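Local coordinates for protein H subunit of photosynthetic reaction center complex (Rhodopseudomonas palustris, PDB 6Z5S) that forms the membrane-anchored H subunit of the photosynthetic reaction centre, which carries out light-driven electron transfer, and probably helps stabilise it, at residues M150-C155 against V205-I210; Q114-P119 against V227-E232. All blocks are in the same frame, centred on the assembly; numbering follows the deposited sequence.

Interaction 1: M150-C155 against V205-I210; sequences MPVVGC and VSVDAI
V152 and V205 meet over one side of a short parallel pairing, CG1 of V205 lying 3.7 Å from CB of V152. Their branched side chains slant across one another, and with V152 CG1 set between its backbone N and carbonyl carbon (chi1 59°), CG2 is left anti to N and faces V205, 3.9 Å from its CG1. The same CG2 reaches V207 CG2 at 4.3 Å, so three valines, well suited to extended chain, form one apolar patch. On the other side the small S206 lets V153 CG1 lie against its CA, at 3.7 Å. V153 itself bridges the strands, its N donating to V205 O (3.0 Å) and its O accepting from V207 N (3.2 Å), each donor nearly in line with the carbonyl, the second bond the straighter. Past G154, C155 turns toward the partner. Its SG, anti to the backbone N (chi1 179°), ends 3.1 Å from D208 O, while C155 N makes a weak bond to I210 O. Both segments belong to the PRC-barrel domain; V152 and V207 rest on L191 of strand 188-192, V205 packs on V163 of strand 161-169, and I210 reaches out to Y238 and Y239 of helix 229-245.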
# COMPACT_ATOMS: atom_id res chain seq x y z
N MET D 150 31.98 25.33 -15.73
CA MET D 150 31.42 24.81 -16.97
C MET D 150 30.54 25.87 -17.62
O MET D 150 29.67 26.44 -16.96
CB MET D 150 30.58 23.56 -16.71
CG MET D 150 31.31 22.40 -16.07
SD MET D 150 30.24 20.95 -16.07
CE MET D 150 31.17 19.81 -15.06
N PRO D 151 30.76 26.19 -18.90
CA PRO D 151 29.86 27.12 -19.58
C PRO D 151 28.58 26.42 -20.01
O PRO D 151 28.62 25.37 -20.65
CB PRO D 151 30.68 27.60 -20.79
CG PRO D 151 31.72 26.57 -20.98
CD PRO D 151 31.96 25.88 -19.69
N VAL D 152 27.46 27.01 -19.66
CA VAL D 152 26.15 26.43 -19.95
C VAL D 152 25.77 26.75 -21.39
O VAL D 152 25.96 27.87 -21.87
CB VAL D 152 25.10 26.95 -18.96
CG1 VAL D 152 25.01 28.45 -19.04
CG2 VAL D 152 23.75 26.32 -19.23
N VAL D 153 25.20 25.75 -22.06
CA VAL D 153 24.87 25.81 -23.47
C VAL D 153 23.36 25.64 -23.64
O VAL D 153 22.71 24.93 -22.87
CB VAL D 153 25.65 24.73 -24.25
CG1 VAL D 153 25.13 23.34 -23.92
CG2 VAL D 153 25.58 24.98 -25.74
N GLY D 154 22.81 26.31 -24.65
CA GLY D 154 21.38 26.28 -24.90
C GLY D 154 20.88 24.94 -25.40
O GLY D 154 21.53 23.91 -25.21
N CYS D 155 19.71 24.94 -26.04
CA CYS D 155 19.19 23.73 -26.67
C CYS D 155 19.60 23.62 -28.12
O CYS D 155 19.76 22.50 -28.63
CB CYS D 155 17.67 23.69 -26.58
SG CYS D 155 16.92 22.24 -27.34
N VAL D 205 27.57 21.95 -19.30
CA VAL D 205 26.23 21.62 -18.82
C VAL D 205 25.23 22.12 -19.85
O VAL D 205 25.35 23.23 -20.37
CB VAL D 205 25.96 22.20 -17.42
CG1 VAL D 205 26.10 23.71 -17.44
CG2 VAL D 205 24.59 21.80 -16.94
N SER D 206 24.24 21.28 -20.15
CA SER D 206 23.33 21.52 -21.26
C SER D 206 21.90 21.65 -20.77
O SER D 206 21.45 20.85 -19.94
CB SER D 206 23.42 20.39 -22.28
OG SER D 206 22.89 19.20 -21.74
N VAL D 207 21.20 22.65 -21.29
CA VAL D 207 19.79 22.87 -21.00
C VAL D 207 19.04 22.83 -22.32
O VAL D 207 19.30 23.65 -23.21
CB VAL D 207 19.57 24.21 -20.29
CG1 VAL D 207 18.10 24.57 -20.30
CG2 VAL D 207 20.09 24.14 -18.88
N ASP D 208 18.12 21.88 -22.45
CA ASP D 208 17.38 21.69 -23.68
C ASP D 208 16.03 22.37 -23.69
O ASP D 208 15.30 22.26 -24.68
CB ASP D 208 17.20 20.20 -23.95
CG ASP D 208 16.72 19.46 -22.73
OD1 ASP D 208 17.46 19.44 -21.72
OD2 ASP D 208 15.61 18.90 -22.77
N ALA D 209 15.66 23.06 -22.61
CA ALA D 209 14.35 23.71 -22.57
C ALA D 209 14.32 24.96 -23.43
O ALA D 209 13.44 25.13 -24.27
CB ALA D 209 13.97 24.03 -21.13
N ILE D 210 15.28 25.86 -23.23
CA ILE D 210 15.41 27.06 -24.03
C ILE D 210 16.71 26.98 -24.81
O ILE D 210 17.56 26.13 -24.56
CB ILE D 210 15.36 28.33 -23.17
CG1 ILE D 210 16.64 28.46 -22.35
CG2 ILE D 210 14.16 28.30 -22.25
CD1 ILE D 210 16.61 29.59 -21.36

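Interaction 2: Q114-P119 against V227-E232; sequences QRADVP and VSKLEE
R115 and K229 make the close-packed side of this contact, their chains crossing at about a right angle. A bend at chi3 (89°) turns the guanidinium so that K229 CD lies over one face, 3.9 Å above its plane and offset toward the rim. Long aliphatic stems suit both residues: they pack here while R115 NE and K229 NZ form salt bridges outside this contact, to acidic side chains of another protein's chain. Replacing R115 by alanine would probably leave its acidic partner on the other protein without a mate and uncover the stem of K229. L230 sets CD1 3.6 Å from R115 N. Here begins helix 229-245, with S228 as N-cap in a capping box: S228 OG accepts from E231 N, and E231 OE1 from S228 N. The loop serves the remaining first-turn amides, V118 O taking K229 N (3.1 Å) from above its carbonyl plane and A116 O taking L230 N weakly. D117, centre of an inverse gamma turn, and V118 form the solvent-exposed side, yet are pinned: D117 OD2 accepts from S228 OG at 2.7 Å, on the anti side but tilted out of the carboxylate plane. Looser are V118 CB, pointing away, and marginal Q114, whose NE2 comes 3.5 Å from L230 CD2.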
# COMPACT_ATOMS: atom_id res chain seq x y z
N GLN D 114 1.29 33.89 -8.24
CA GLN D 114 1.67 35.13 -7.57
C GLN D 114 2.00 34.83 -6.11
O GLN D 114 1.27 35.18 -5.18
CB GLN D 114 0.57 36.17 -7.69
CG GLN D 114 1.06 37.58 -7.51
CD GLN D 114 1.99 38.01 -8.62
OE1 GLN D 114 1.70 37.80 -9.79
NE2 GLN D 114 3.11 38.59 -8.25
N ARG D 115 3.13 34.15 -5.92
CA ARG D 115 3.59 33.81 -4.59
C ARG D 115 4.08 35.06 -3.87
O ARG D 115 4.26 36.13 -4.46
CB ARG D 115 4.70 32.78 -4.65
CG ARG D 115 4.33 31.49 -5.34
CD ARG D 115 5.38 30.44 -5.11
NE ARG D 115 5.14 29.66 -3.91
CZ ARG D 115 5.94 28.70 -3.48
NH1 ARG D 115 7.04 28.40 -4.14
NH2 ARG D 115 5.63 28.05 -2.37
N ALA D 116 4.30 34.92 -2.57
CA ALA D 116 4.83 36.02 -1.78
C ALA D 116 6.23 36.36 -2.24
O ALA D 116 7.06 35.48 -2.47
CB ALA D 116 4.83 35.65 -0.30
N ASP D 117 6.50 37.66 -2.38
CA ASP D 117 7.82 38.11 -2.83
C ASP D 117 8.75 38.22 -1.63
O ASP D 117 9.19 39.29 -1.23
CB ASP D 117 7.70 39.42 -3.59
CG ASP D 117 8.84 39.62 -4.56
OD1 ASP D 117 8.75 40.53 -5.42
OD2 ASP D 117 9.84 38.87 -4.47
N VAL D 118 9.04 37.06 -1.06
CA VAL D 118 9.89 36.95 0.12
C VAL D 118 10.45 35.53 0.13
O VAL D 118 9.76 34.59 -0.28
CB VAL D 118 9.11 37.27 1.40
CG1 VAL D 118 8.10 36.18 1.72
CG2 VAL D 118 10.05 37.49 2.57
N PRO D 119 11.70 35.33 0.55
CA PRO D 119 12.26 33.98 0.56
C PRO D 119 11.68 33.12 1.67
O PRO D 119 11.04 33.61 2.60
CB PRO D 119 13.76 34.22 0.78
CG PRO D 119 13.83 35.56 1.41
CD PRO D 119 12.73 36.35 0.79
N VAL D 227 16.76 34.46 -2.87
CA VAL D 227 15.74 34.41 -3.91
C VAL D 227 14.39 34.21 -3.24
O VAL D 227 14.25 33.40 -2.32
CB VAL D 227 16.04 33.30 -4.94
CG1 VAL D 227 16.11 31.94 -4.27
CG2 VAL D 227 15.01 33.30 -6.04
N SER D 228 13.40 34.97 -3.69
CA SER D 228 12.06 34.89 -3.13
C SER D 228 11.25 33.80 -3.81
O SER D 228 11.60 33.31 -4.89
CB SER D 228 11.35 36.24 -3.27
OG SER D 228 10.90 36.43 -4.59
N LYS D 229 10.15 33.42 -3.17
CA LYS D 229 9.27 32.41 -3.76
C LYS D 229 8.73 32.86 -5.11
O LYS D 229 8.57 32.06 -6.03
CB LYS D 229 8.12 32.10 -2.80
CG LYS D 229 8.50 31.18 -1.66
CD LYS D 229 7.40 31.08 -0.63
CE LYS D 229 7.49 32.21 0.37
NZ LYS D 229 6.41 32.11 1.39
N LEU D 230 8.43 34.16 -5.23
CA LEU D 230 7.92 34.68 -6.49
C LEU D 230 8.94 34.53 -7.60
O LEU D 230 8.61 34.09 -8.71
CB LEU D 230 7.52 36.14 -6.32
CG LEU D 230 6.82 36.75 -7.52
CD1 LEU D 230 5.61 35.93 -7.90
CD2 LEU D 230 6.41 38.17 -7.21
N GLU D 231 10.19 34.88 -7.32
CA GLU D 231 11.24 34.70 -8.32
C GLU D 231 11.48 33.23 -8.62
O GLU D 231 11.81 32.88 -9.75
CB GLU D 231 12.52 35.37 -7.85
CG GLU D 231 12.37 36.85 -7.60
CD GLU D 231 13.21 37.33 -6.43
OE1 GLU D 231 13.70 36.48 -5.66
OE2 GLU D 231 13.38 38.56 -6.29
N GLU D 232 11.32 32.37 -7.62
CA GLU D 232 11.44 30.93 -7.86
C GLU D 232 10.41 30.46 -8.88
O GLU D 232 10.76 29.78 -9.86
CB GLU D 232 11.29 30.17 -6.55
CG GLU D 232 12.54 30.13 -5.70
CD GLU D 232 12.39 29.22 -4.50
OE1 GLU D 232 12.19 29.73 -3.38
OE2 GLU D 232 12.46 27.99 -4.69

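Overall arrangement
Interaction 1 lies nested along the chain inside the long loop that interaction 2 closes, yet their centres are about 25 Å apart and their nearest atoms about 13 Å. Both are partly buried: half the touching residues of interaction 1 are buried and one is exposed, whereas interaction 2 exposes D117 and V118 on its loop. Both involve helix 229-245, which starts in 227-232 and meets interaction 1 further along through I210. Interaction 1 joins two PRC-barrel strand segments by backbone hydrogen bonds and valine packing, untouched by other protein chains. Interaction 2 ties a loop of the N-terminal family region to a helix start through a capping box, loop-to-helix hydrogen bonds and long charged side chains that also engage another protein.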